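Local structure of competence/damage-inducible protein CinA (Agrobacterium tumefaciens, 2A9S) at residues L5-I10 against I150-V155; L69-E74 against A87-H92; G80-Q85 against A105-A110; A110-G115 against I145-I150; V121-L126 against H137-Y142. The protein is of unknown function but belongs to the CinA family, some of whose members deamidate nicotinamide mononucleotide. One frame throughout, in Å; residues are numbered along the deposited sequence.

Interaction 1 of 5, residues L5-I10 against I150-V155; sequences LFPGDI and IRLATV
Leu152 reaches from helix 147-167 between Phe6 and Pro7, and each of its two methyl branches meets a different ring. CD2 comes to the edge of the Phe6 ring, near its plane, with Leu152 CD2 3.7 Å from Phe6 CD1. The other branch passes the pyrrolidine ring more loosely, Leu152 CD1 being 4.2 Å from Pro7 CG. Ile10, in the first turn of helix 8-24, crosses Leu152 at about a right angle. With CG1 anti to the carbonyl carbon (chi1 -69°) and the chain extended to CD1 (chi2 175°), Ile10 CD1 comes within 3.4 Å of Leu152 O. The Leu152 CB atom is 4.1 Å from the same Ile10 CD1. This is the start of a helix-helix packing: Pro7 is the N-cap of helix 8-24, and the N-terminal helix lies against the C-terminal one, both belonging to the same layer of the alpha/beta fold. Ile10 uses its second branch on Val155, where Ile10 CG2 and Val155 CG1 are 3.7 Å apart, again roughly perpendicular. Helix 38-43 adds Ala42, which touches both Phe6 and Val155, while Met3 of the second subunit packs on Leu152 and Leu5 of that subunit on Phe6.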
# COMPACT_ATOMS: atom_id res chain seq x y z
N LEU A 5 -11.47 11.06 3.29
CA LEU A 5 -11.59 9.82 2.50
C LEU A 5 -12.01 8.70 3.44
O LEU A 5 -12.96 7.98 3.15
CB LEU A 5 -10.27 9.48 1.74
CG LEU A 5 -10.23 8.17 0.94
CD1 LEU A 5 -11.25 8.12 -0.21
CD2 LEU A 5 -8.82 7.85 0.40
N PHE A 6 -11.30 8.54 4.55
CA PHE A 6 -11.62 7.50 5.54
C PHE A 6 -12.63 7.97 6.58
O PHE A 6 -12.77 9.18 6.79
CB PHE A 6 -10.35 7.03 6.27
CG PHE A 6 -9.40 6.26 5.38
CD1 PHE A 6 -9.51 4.88 5.27
CD2 PHE A 6 -8.44 6.93 4.60
CE1 PHE A 6 -8.63 4.18 4.41
CE2 PHE A 6 -7.55 6.25 3.78
CZ PHE A 6 -7.67 4.86 3.69
N PRO A 7 -13.30 7.02 7.27
CA PRO A 7 -14.15 7.37 8.42
C PRO A 7 -13.41 8.24 9.45
O PRO A 7 -12.23 8.00 9.74
CB PRO A 7 -14.49 6.03 9.03
CG PRO A 7 -14.45 5.07 7.87
CD PRO A 7 -13.31 5.56 7.01
N GLY A 8 -14.12 9.22 10.00
CA GLY A 8 -13.56 10.19 10.94
C GLY A 8 -12.71 9.62 12.07
O GLY A 8 -11.64 10.18 12.39
N ASP A 9 -13.17 8.51 12.66
CA ASP A 9 -12.43 7.93 13.75
C ASP A 9 -11.09 7.30 13.28
O ASP A 9 -10.10 7.39 14.01
CB ASP A 9 -13.29 6.99 14.60
CG ASP A 9 -13.47 5.62 13.99
OD1 ASP A 9 -13.95 5.50 12.83
OD2 ASP A 9 -13.12 4.65 14.69
N ILE A 10 -11.08 6.70 12.07
CA ILE A 10 -9.85 6.17 11.47
C ILE A 10 -8.85 7.29 11.18
O ILE A 10 -7.66 7.19 11.56
CB ILE A 10 -10.12 5.34 10.21
CG1 ILE A 10 -10.86 4.02 10.60
CG2 ILE A 10 -8.82 5.10 9.40
CD1 ILE A 10 -11.29 3.17 9.38
N ILE A 150 -15.06 -4.82 6.20
CA ILE A 150 -14.01 -5.60 6.86
C ILE A 150 -12.63 -4.93 6.71
O ILE A 150 -11.86 -4.87 7.66
CB ILE A 150 -13.97 -7.08 6.33
CG1 ILE A 150 -15.24 -7.83 6.78
CG2 ILE A 150 -12.71 -7.83 6.79
CD1 ILE A 150 -15.60 -9.06 5.93
N ARG A 151 -12.35 -4.43 5.52
CA ARG A 151 -11.09 -3.72 5.27
C ARG A 151 -10.95 -2.48 6.17
O ARG A 151 -9.90 -2.25 6.80
CB ARG A 151 -10.95 -3.38 3.78
CG ARG A 151 -10.64 -4.67 2.98
CD ARG A 151 -11.08 -4.53 1.51
NE ARG A 151 -10.62 -3.36 0.79
CZ ARG A 151 -9.46 -3.27 0.12
NH1 ARG A 151 -8.55 -4.27 0.15
NH2 ARG A 151 -9.21 -2.16 -0.56
N LEU A 152 -12.02 -1.70 6.28
CA LEU A 152 -11.95 -0.50 7.11
C LEU A 152 -11.87 -0.88 8.59
O LEU A 152 -11.14 -0.25 9.36
CB LEU A 152 -13.11 0.46 6.82
CG LEU A 152 -13.01 1.08 5.42
CD1 LEU A 152 -14.28 1.88 5.15
CD2 LEU A 152 -11.74 1.94 5.28
N ALA A 153 -12.61 -1.91 9.00
CA ALA A 153 -12.56 -2.41 10.37
C ALA A 153 -11.13 -2.85 10.72
O ALA A 153 -10.62 -2.56 11.83
CB ALA A 153 -13.52 -3.62 10.54
N THR A 154 -10.49 -3.49 9.75
CA THR A 154 -9.09 -3.91 9.93
C THR A 154 -8.14 -2.72 10.07
O THR A 154 -7.24 -2.72 10.95
CB THR A 154 -8.64 -4.86 8.77
OG1 THR A 154 -9.47 -6.03 8.79
CG2 THR A 154 -7.15 -5.31 8.94
N VAL A 155 -8.32 -1.70 9.23
CA VAL A 155 -7.50 -0.47 9.31
C VAL A 155 -7.62 0.12 10.72
O VAL A 155 -6.60 0.40 11.37
CB VAL A 155 -7.87 0.59 8.21
CG1 VAL A 155 -7.17 1.92 8.51
CG2 VAL A 155 -7.53 0.08 6.76

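Interaction 2 of 5, residues L69-E74 against A87-H92; sequences LGVGTE and ALQMAH
Gln89 leans from helix 84-96 onto Val71 and Gly72, and its whole side chain can be traced against the turn that joins two helices. CB starts beside the valine, 3.9 Å from Val71 CG2. From there the chain runs extended beyond CG (chi2 -170°), which carries the amide past Val71 to the backbone of Gly72. OE1 accepts a nearly straight hydrogen bond, Gly72 N to Gln89 OE1 2.9 Å with 167° at the hydrogen, the donor tilted 27° from the amide carbonyl plane. The same oxygen touches a methyl group, Val71 CG1 lying 3.4 Å from Gln89 OE1, and receives a weak hydrogen bond from Thr75. Gln89 NE2 lies on the Glu74 side, 4.3 Å from Glu74 OE1, too long for a bond. A water donates to Leu69 O and to Gln89 O, joining two acceptors that cannot bond each other. Met90 fills the inner side: its CG is 3.7 Å from Val71 CG2 and 3.8 Å from Leu69 CD1. Gly70, with positive phi, leaves helix 62-69, and Gly72 is the N-cap of helix 73-79, so the contact seats a short helix-to-helix turn on the longer helix 84-96, within the helical layer beside the sheet.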
# COMPACT_ATOMS: atom_id res chain seq x y z
N LEU A 69 8.70 -10.44 2.49
CA LEU A 69 8.74 -10.43 3.96
C LEU A 69 9.49 -11.59 4.62
O LEU A 69 9.71 -11.56 5.84
CB LEU A 69 7.32 -10.32 4.52
CG LEU A 69 6.58 -9.04 4.12
CD1 LEU A 69 5.14 -9.15 4.63
CD2 LEU A 69 7.27 -7.77 4.64
N GLY A 70 9.84 -12.60 3.82
CA GLY A 70 10.50 -13.80 4.34
C GLY A 70 9.61 -14.73 5.14
O GLY A 70 10.10 -15.48 6.00
N VAL A 71 8.30 -14.70 4.89
CA VAL A 71 7.38 -15.63 5.53
C VAL A 71 7.71 -17.03 4.99
O VAL A 71 7.90 -17.21 3.79
CB VAL A 71 5.90 -15.29 5.24
CG1 VAL A 71 4.99 -16.37 5.79
CG2 VAL A 71 5.53 -13.92 5.85
N GLY A 72 7.78 -18.02 5.89
CA GLY A 72 8.18 -19.38 5.50
C GLY A 72 7.14 -20.15 4.71
O GLY A 72 5.94 -20.11 5.04
N THR A 73 7.59 -20.87 3.68
CA THR A 73 6.73 -21.79 2.92
C THR A 73 6.10 -22.81 3.89
O THR A 73 4.98 -23.29 3.70
CB THR A 73 7.52 -22.51 1.80
OG1 THR A 73 8.17 -21.53 0.97
CG2 THR A 73 6.60 -23.36 0.92
N GLU A 74 6.86 -23.10 4.95
CA GLU A 74 6.51 -24.02 6.02
C GLU A 74 5.41 -23.48 6.95
O GLU A 74 4.57 -24.23 7.44
CB GLU A 74 7.80 -24.38 6.78
CG GLU A 74 7.88 -24.05 8.28
CD GLU A 74 8.56 -22.70 8.59
OE1 GLU A 74 8.23 -21.66 7.96
OE2 GLU A 74 9.45 -22.68 9.48
N ALA A 87 0.89 -13.85 10.41
CA ALA A 87 0.86 -12.45 10.85
C ALA A 87 2.15 -12.05 11.56
O ALA A 87 2.75 -11.01 11.26
CB ALA A 87 -0.36 -12.16 11.72
N LEU A 88 2.55 -12.90 12.52
CA LEU A 88 3.80 -12.69 13.24
C LEU A 88 5.01 -12.62 12.30
O LEU A 88 5.83 -11.72 12.47
CB LEU A 88 4.02 -13.77 14.29
CG LEU A 88 3.03 -13.79 15.46
CD1 LEU A 88 3.30 -15.04 16.31
CD2 LEU A 88 3.19 -12.52 16.28
N GLN A 89 5.12 -13.52 11.34
CA GLN A 89 6.26 -13.50 10.40
C GLN A 89 6.26 -12.28 9.47
O GLN A 89 7.31 -11.69 9.21
CB GLN A 89 6.35 -14.79 9.59
CG GLN A 89 6.77 -15.94 10.49
CD GLN A 89 7.09 -17.19 9.73
OE1 GLN A 89 6.78 -17.31 8.55
NE2 GLN A 89 7.71 -18.15 10.41
N MET A 90 5.08 -11.91 9.00
CA MET A 90 4.92 -10.67 8.23
C MET A 90 5.42 -9.44 9.04
O MET A 90 6.15 -8.59 8.50
CB MET A 90 3.46 -10.47 7.82
CG MET A 90 2.94 -11.41 6.71
SD MET A 90 1.14 -11.26 6.35
CE MET A 90 1.06 -9.62 5.62
N ALA A 91 5.03 -9.36 10.30
CA ALA A 91 5.36 -8.20 11.13
C ALA A 91 6.89 -8.14 11.33
O ALA A 91 7.52 -7.08 11.20
CB ALA A 91 4.63 -8.29 12.50
N HIS A 92 7.47 -9.30 11.61
CA HIS A 92 8.90 -9.43 11.78
C HIS A 92 9.64 -9.04 10.49
O HIS A 92 10.60 -8.24 10.53
CB HIS A 92 9.25 -10.86 12.18
CG HIS A 92 10.72 -11.07 12.41
ND1 HIS A 92 11.53 -11.65 11.47
CD2 HIS A 92 11.51 -10.72 13.45
CE1 HIS A 92 12.77 -11.69 11.93
NE2 HIS A 92 12.79 -11.13 13.13
O HOH W 1 9.54 -12.96 8.35

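Interaction 3 of 5, residues G80-Q85 against A105-A110; sequences GAVSRQ and AVTGIA
The carbonyl of Ala81 is the flat group that takes the polar contact, and the hydroxyl of Thr107 stands over its plane. Thr107 OG1 donates to Ala81 O at 2.7 Å from a position 55° out of that plane, with a C=O...donor angle of 117°, so the bond does not follow a lone pair. The threonine methyl is close as well, Thr107 CG2 lying 3.3 Å from Ala81 O and 3.8 Å from Ser83 O. With OG1 anti to the backbone N (chi1 179°), CG2 is wedged between N and the carbonyl carbon, and both branches of the residue are thereby turned onto the loop. Next to this, Val82 straddles the end of strand 102-108. Its CG1 is 4.0 Å from Gly108 CA, while its CG2 sits 3.8 Å from Gly108 O and 3.9 Å from Ile109 CG1. The loop itself is tied down where helix 84-96 begins: Ser83, the N-cap, donates from OG to Gly80 O at 3.0 Å and also caps the backbone N of Thr86, whose own hydroxyl bonds Gly80 O too. Leu123 and His125 of the adjoining strand touch Val82 from the side of the sheet. Chemically, one short hydroxyl-to-carbonyl bond and a small apolar patch join a helix N-terminus to a central strand, and the hydroxyl of the buried threonine is satisfied by the backbone oxygen Ala81 O.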
# COMPACT_ATOMS: atom_id res chain seq x y z
N GLY A 80 -1.47 -21.66 7.06
CA GLY A 80 -2.27 -20.91 6.09
C GLY A 80 -1.81 -19.46 6.06
O GLY A 80 -1.10 -19.01 6.96
N ALA A 81 -2.20 -18.75 5.00
CA ALA A 81 -1.89 -17.33 4.83
C ALA A 81 -2.59 -16.54 5.91
O ALA A 81 -2.05 -15.57 6.42
CB ALA A 81 -2.31 -16.85 3.44
N VAL A 82 -3.81 -16.97 6.24
CA VAL A 82 -4.60 -16.34 7.32
C VAL A 82 -4.40 -17.11 8.62
O VAL A 82 -5.11 -18.11 8.91
CB VAL A 82 -6.11 -16.24 6.96
CG1 VAL A 82 -6.90 -15.58 8.12
CG2 VAL A 82 -6.29 -15.46 5.67
N SER A 83 -3.43 -16.66 9.41
CA SER A 83 -3.09 -17.33 10.67
C SER A 83 -2.28 -16.40 11.56
O SER A 83 -1.66 -15.43 11.08
CB SER A 83 -2.27 -18.62 10.38
OG SER A 83 -0.95 -18.35 9.90
N ARG A 84 -2.28 -16.69 12.85
CA ARG A 84 -1.46 -15.98 13.81
C ARG A 84 0.02 -16.04 13.38
O ARG A 84 0.72 -15.02 13.37
CB ARG A 84 -1.68 -16.59 15.20
CG ARG A 84 -0.80 -16.05 16.28
CD ARG A 84 -0.84 -16.94 17.52
NE ARG A 84 0.12 -16.45 18.49
CZ ARG A 84 1.37 -16.90 18.61
NH1 ARG A 84 1.81 -17.88 17.82
NH2 ARG A 84 2.18 -16.37 19.53
N GLN A 85 0.46 -17.24 12.97
CA GLN A 85 1.85 -17.46 12.57
C GLN A 85 2.30 -16.63 11.36
O GLN A 85 3.40 -16.07 11.36
CB GLN A 85 2.11 -18.96 12.32
CG GLN A 85 1.99 -19.82 13.59
CD GLN A 85 0.54 -20.19 13.98
OE1 GLN A 85 -0.44 -19.82 13.31
NE2 GLN A 85 0.41 -20.95 15.08
N ALA A 105 1.24 -5.75 10.73
CA ALA A 105 0.96 -6.71 9.67
C ALA A 105 -0.47 -7.23 9.80
O ALA A 105 -0.93 -7.48 10.92
CB ALA A 105 1.94 -7.89 9.77
N VAL A 106 -1.17 -7.37 8.68
CA VAL A 106 -2.55 -7.89 8.71
C VAL A 106 -2.72 -8.94 7.63
O VAL A 106 -2.22 -8.77 6.49
CB VAL A 106 -3.64 -6.77 8.60
CG1 VAL A 106 -3.48 -5.73 9.71
CG2 VAL A 106 -3.65 -6.08 7.21
N THR A 107 -3.42 -10.04 7.98
CA THR A 107 -3.74 -11.06 7.00
C THR A 107 -5.15 -11.58 7.34
O THR A 107 -5.40 -11.95 8.51
CB THR A 107 -2.71 -12.24 6.95
OG1 THR A 107 -3.15 -13.19 5.97
CG2 THR A 107 -2.52 -12.93 8.29
N GLY A 108 -6.06 -11.50 6.37
CA GLY A 108 -7.44 -11.90 6.67
C GLY A 108 -8.27 -12.18 5.44
O GLY A 108 -7.73 -12.19 4.31
N ILE A 109 -9.58 -12.39 5.67
CA ILE A 109 -10.52 -12.72 4.61
C ILE A 109 -11.57 -11.63 4.51
O ILE A 109 -12.49 -11.58 5.32
CB ILE A 109 -11.22 -14.08 4.87
CG1 ILE A 109 -10.16 -15.16 5.09
CG2 ILE A 109 -12.14 -14.40 3.71
CD1 ILE A 109 -10.69 -16.48 5.68
N ALA A 110 -11.41 -10.75 3.53
CA ALA A 110 -12.36 -9.62 3.38
C ALA A 110 -13.66 -10.06 2.67
O ALA A 110 -14.69 -9.39 2.78
CB ALA A 110 -11.70 -8.41 2.67

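Interaction 4 of 5, residues A110-G115 against I145-I150; sequences AGPGGG and IGRTEI
A glycine-rich loop that follows strand 102-108 meets the first turn of helix 147-167 here, with Ala110 and Gly111 lying against Arg147. The arginine does the reaching. Its CG is anti to the backbone N (chi1 -176°) and the chain stays extended to NE, so that the aliphatic part runs alongside the Gly111 carbonyl before the guanidinium bonds it. Arg147 NH1 donates to Gly111 O at 2.8 Å, 150° at the hydrogen, from 41° above the carbonyl plane; the oxygen in turn sits at the edge of the guanidinium. The same oxygen is brushed by the methylene groups, Arg147 CG being 3.3 Å from Gly111 O. One residue back, Ala110 O points at the helix start and receives a CA-H...O contact, Arg147 CA to Ala110 O 3.3 Å. That oxygen is met by a methyl as well, Ile150 CD1 also lying 3.3 Å from Ala110 O. The alanine methyl packs on the arginine stem, with Ala110 CB 3.9 Å from Arg147 CG. Two features bend the main chain: Gly111 has positive phi and the peptide before Pro112 is cis. Arg147 NH2 donates to Thr44 O of the second subunit, and Pro112 packs on Ala47 of that subunit. The contact thus joins a cis-proline loop to the N-terminal turn of a helix, with Gly146 as N-cap, at the interface between the two subunits.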
# COMPACT_ATOMS: atom_id res chain seq x y z
N ALA A 110 -11.41 -10.75 3.53
CA ALA A 110 -12.36 -9.62 3.38
C ALA A 110 -13.66 -10.06 2.67
O ALA A 110 -14.69 -9.39 2.78
CB ALA A 110 -11.70 -8.41 2.67
N GLY A 111 -13.59 -11.20 1.99
CA GLY A 111 -14.72 -11.70 1.23
C GLY A 111 -15.01 -10.84 0.01
O GLY A 111 -14.27 -9.86 -0.28
N PRO A 112 -16.11 -11.15 -0.70
CA PRO A 112 -17.20 -12.08 -0.38
C PRO A 112 -16.78 -13.57 -0.40
O PRO A 112 -17.35 -14.37 0.35
CB PRO A 112 -18.22 -11.76 -1.48
CG PRO A 112 -17.38 -11.38 -2.63
CD PRO A 112 -16.32 -10.53 -2.02
N GLY A 113 -15.74 -13.91 -1.17
CA GLY A 113 -15.35 -15.31 -1.30
C GLY A 113 -14.28 -15.78 -0.33
O GLY A 113 -13.55 -14.97 0.24
N GLY A 114 -14.17 -17.09 -0.16
CA GLY A 114 -12.99 -17.67 0.46
C GLY A 114 -13.22 -18.14 1.88
O GLY A 114 -12.28 -18.66 2.51
N GLY A 115 -14.44 -17.97 2.37
CA GLY A 115 -14.80 -18.30 3.78
C GLY A 115 -15.04 -19.80 3.98
O GLY A 115 -15.51 -20.47 3.07
N ILE A 145 -19.69 -8.97 6.97
CA ILE A 145 -20.32 -7.65 6.93
C ILE A 145 -20.03 -6.78 5.70
O ILE A 145 -20.52 -5.63 5.60
CB ILE A 145 -19.95 -6.81 8.16
CG1 ILE A 145 -18.42 -6.70 8.31
CG2 ILE A 145 -20.62 -7.38 9.41
CD1 ILE A 145 -18.00 -5.59 9.31
N GLY A 146 -19.27 -7.32 4.76
CA GLY A 146 -18.97 -6.64 3.50
C GLY A 146 -17.47 -6.40 3.34
O GLY A 146 -16.73 -6.23 4.31
N ARG A 147 -17.02 -6.39 2.09
CA ARG A 147 -15.58 -6.34 1.80
C ARG A 147 -14.93 -5.02 2.28
O ARG A 147 -13.94 -5.06 3.01
CB ARG A 147 -15.36 -6.57 0.30
CG ARG A 147 -13.90 -6.63 -0.08
CD ARG A 147 -13.76 -6.88 -1.56
NE ARG A 147 -12.36 -6.93 -2.00
CZ ARG A 147 -11.64 -8.03 -2.21
NH1 ARG A 147 -12.14 -9.26 -1.98
NH2 ARG A 147 -10.38 -7.91 -2.65
N THR A 148 -15.48 -3.88 1.85
CA THR A 148 -14.99 -2.57 2.29
C THR A 148 -15.12 -2.44 3.82
O THR A 148 -14.21 -1.96 4.51
CB THR A 148 -15.76 -1.40 1.58
OG1 THR A 148 -15.64 -1.54 0.17
CG2 THR A 148 -15.10 -0.07 1.97
N GLU A 149 -16.27 -2.88 4.36
CA GLU A 149 -16.50 -2.86 5.81
C GLU A 149 -15.43 -3.61 6.63
O GLU A 149 -14.92 -3.06 7.63
CB GLU A 149 -17.90 -3.39 6.13
CG GLU A 149 -19.01 -2.49 5.58
CD GLU A 149 -19.42 -2.72 4.08
OE1 GLU A 149 -18.74 -3.39 3.28
OE2 GLU A 149 -20.49 -2.18 3.68
N ILE A 150 -15.06 -4.82 6.20
CA ILE A 150 -14.01 -5.60 6.86
C ILE A 150 -12.63 -4.93 6.71
O ILE A 150 -11.86 -4.87 7.66
CB ILE A 150 -13.97 -7.08 6.33
CG1 ILE A 150 -15.24 -7.83 6.78
CG2 ILE A 150 -12.71 -7.83 6.79
CD1 ILE A 150 -15.60 -9.06 5.93

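Interaction 5 of 5, residues V121-L126 against H137-Y142; sequences VGLVHL and HHEMRY
Backbone hydrogen bonds pair Val124 with Met140 and Leu126 with His138, as expected of two antiparallel neighbours whose axes run 4.7 Å apart at 163°. Met140 N reaches Val124 O at 2.8 Å with 173° at the hydrogen, and the reverse bond from Val124 N completes the pair. At the far end Tyr142 N bonds Gly122 O at 2.8 Å, where the strand pairing gives way to loop; the positive phi of Gly122 suits a glycine.

Polar side chains meet on the face that carries His125 and Glu139. A hydrogen bond joins His125 ND1 and His137 NE2 at 2.9 Å, and either ring could be the donor; the planes are 14° apart and each ring meets the other at its edge. Glu139 lies beside His125, pointing the same way, its OE1 3.3 Å from His125 CE1. Its other oxygen takes part in a salt bridge within the strand: Arg141 NE and NH2 both bond Glu139 OE2, the NE atom at 2.8 Å. Leu123 CD1 sits over one face of this guanidinium.

On the face of Val124 and Leu126 the contacts are apolar. Leu126 CD1 touches Met140 CG at 3.6 Å, and Val124 CG2 meets the edge of the Tyr142 ring, 3.7 Å from CE2. The Tyr142 hydroxyl bonds Thr157 of helix 147-167, which packs on this face. On the other face, the carboxylate and guanidinium near the histidine pair could tune its protonation.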
# COMPACT_ATOMS: atom_id res chain seq x y z
N VAL A 121 -15.25 -15.59 6.39
CA VAL A 121 -15.16 -14.19 5.98
C VAL A 121 -15.20 -13.31 7.24
O VAL A 121 -15.99 -13.57 8.14
CB VAL A 121 -16.29 -13.83 4.97
CG1 VAL A 121 -16.24 -12.32 4.60
CG2 VAL A 121 -16.16 -14.73 3.69
N GLY A 122 -14.32 -12.31 7.30
CA GLY A 122 -14.27 -11.40 8.44
C GLY A 122 -13.21 -11.76 9.50
O GLY A 122 -12.97 -10.98 10.43
N LEU A 123 -12.60 -12.93 9.36
CA LEU A 123 -11.51 -13.34 10.23
C LEU A 123 -10.24 -12.62 9.81
O LEU A 123 -9.84 -12.68 8.64
CB LEU A 123 -11.24 -14.86 10.12
CG LEU A 123 -9.93 -15.33 10.75
CD1 LEU A 123 -9.95 -15.19 12.26
CD2 LEU A 123 -9.61 -16.76 10.34
N VAL A 124 -9.59 -11.93 10.75
CA VAL A 124 -8.39 -11.18 10.40
C VAL A 124 -7.39 -11.38 11.54
O VAL A 124 -7.77 -11.25 12.71
CB VAL A 124 -8.65 -9.65 10.22
CG1 VAL A 124 -7.31 -8.87 9.96
CG2 VAL A 124 -9.68 -9.36 9.11
N HIS A 125 -6.16 -11.69 11.20
CA HIS A 125 -5.08 -11.78 12.18
C HIS A 125 -4.22 -10.51 12.03
O HIS A 125 -3.81 -10.18 10.92
CB HIS A 125 -4.23 -13.03 11.95
CG HIS A 125 -4.90 -14.29 12.44
ND1 HIS A 125 -4.90 -14.65 13.77
CD2 HIS A 125 -5.64 -15.21 11.79
CE1 HIS A 125 -5.59 -15.77 13.92
NE2 HIS A 125 -6.03 -16.14 12.74
N LEU A 126 -3.99 -9.82 13.15
CA LEU A 126 -3.18 -8.60 13.15
C LEU A 126 -2.04 -8.80 14.12
O LEU A 126 -2.22 -9.38 15.22
CB LEU A 126 -4.00 -7.36 13.55
CG LEU A 126 -5.24 -6.99 12.74
CD1 LEU A 126 -6.48 -7.69 13.31
CD2 LEU A 126 -5.42 -5.49 12.74
N HIS A 137 -0.56 -9.39 19.25
CA HIS A 137 -1.41 -10.03 18.23
C HIS A 137 -2.88 -10.04 18.65
O HIS A 137 -3.19 -10.25 19.82
CB HIS A 137 -0.91 -11.44 17.86
CG HIS A 137 -1.94 -12.30 17.17
ND1 HIS A 137 -2.76 -13.16 17.87
CD2 HIS A 137 -2.28 -12.44 15.87
CE1 HIS A 137 -3.54 -13.81 17.02
NE2 HIS A 137 -3.28 -13.38 15.80
N HIS A 138 -3.77 -9.77 17.71
CA HIS A 138 -5.20 -9.89 17.94
C HIS A 138 -5.81 -10.65 16.81
O HIS A 138 -5.48 -10.39 15.66
CB HIS A 138 -5.87 -8.53 17.99
CG HIS A 138 -5.64 -7.79 19.25
ND1 HIS A 138 -6.40 -8.00 20.39
CD2 HIS A 138 -4.73 -6.83 19.57
CE1 HIS A 138 -5.97 -7.20 21.35
NE2 HIS A 138 -4.96 -6.49 20.88
N GLU A 139 -6.67 -11.60 17.14
CA GLU A 139 -7.50 -12.26 16.16
C GLU A 139 -8.86 -11.57 16.22
O GLU A 139 -9.48 -11.49 17.29
CB GLU A 139 -7.65 -13.75 16.48
CG GLU A 139 -8.48 -14.47 15.48
CD GLU A 139 -8.70 -15.89 15.93
OE1 GLU A 139 -7.71 -16.51 16.35
OE2 GLU A 139 -9.86 -16.36 15.89
N MET A 140 -9.28 -11.03 15.09
CA MET A 140 -10.59 -10.39 14.99
C MET A 140 -11.50 -11.24 14.13
O MET A 140 -11.04 -11.93 13.21
CB MET A 140 -10.48 -8.98 14.43
CG MET A 140 -9.48 -8.11 15.20
SD MET A 140 -9.94 -7.85 16.95
CE MET A 140 -11.24 -6.71 16.79
N ARG A 141 -12.79 -11.18 14.47
CA ARG A 141 -13.85 -11.82 13.69
C ARG A 141 -14.92 -10.78 13.47
O ARG A 141 -15.83 -10.60 14.29
CB ARG A 141 -14.38 -13.05 14.43
CG ARG A 141 -13.36 -14.17 14.40
CD ARG A 141 -13.60 -15.27 15.43
NE ARG A 141 -12.55 -16.27 15.26
CZ ARG A 141 -12.62 -17.32 14.43
NH1 ARG A 141 -13.69 -17.54 13.69
NH2 ARG A 141 -11.59 -18.15 14.33
N TYR A 142 -14.80 -10.05 12.38
CA TYR A 142 -15.68 -8.92 12.16
C TYR A 142 -17.04 -9.37 11.62
O TYR A 142 -17.98 -8.60 11.61
CB TYR A 142 -15.03 -7.94 11.16
CG TYR A 142 -13.72 -7.33 11.64
CD1 TYR A 142 -13.70 -6.43 12.73
CD2 TYR A 142 -12.53 -7.62 10.99
CE1 TYR A 142 -12.49 -5.84 13.14
CE2 TYR A 142 -11.34 -7.03 11.39
CZ TYR A 142 -11.32 -6.15 12.47
OH TYR A 142 -10.13 -5.59 12.85

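In the fold
From the N terminus, interaction 1 opens first and closes last: it joins helix 8-24 to helix 147-167 and so encloses all the others. Inside it, interactions 2 and 3 cross, because 80-85 lies between 69-74 and 87-92 while 105-110 comes after both; interaction 2 ties the turn after helix 62-69 to helix 84-96, and interaction 3 ties the start of that helix to strand 102-108. Interaction 4 then opens at Ala110, the residue it shares with interaction 3, and closes at the start of helix 147-167, with the hairpin of interaction 5 nested within it. Interactions 3 and 5 meet in neighbouring strands of the same sheet, and Ile150 links interactions 1 and 4.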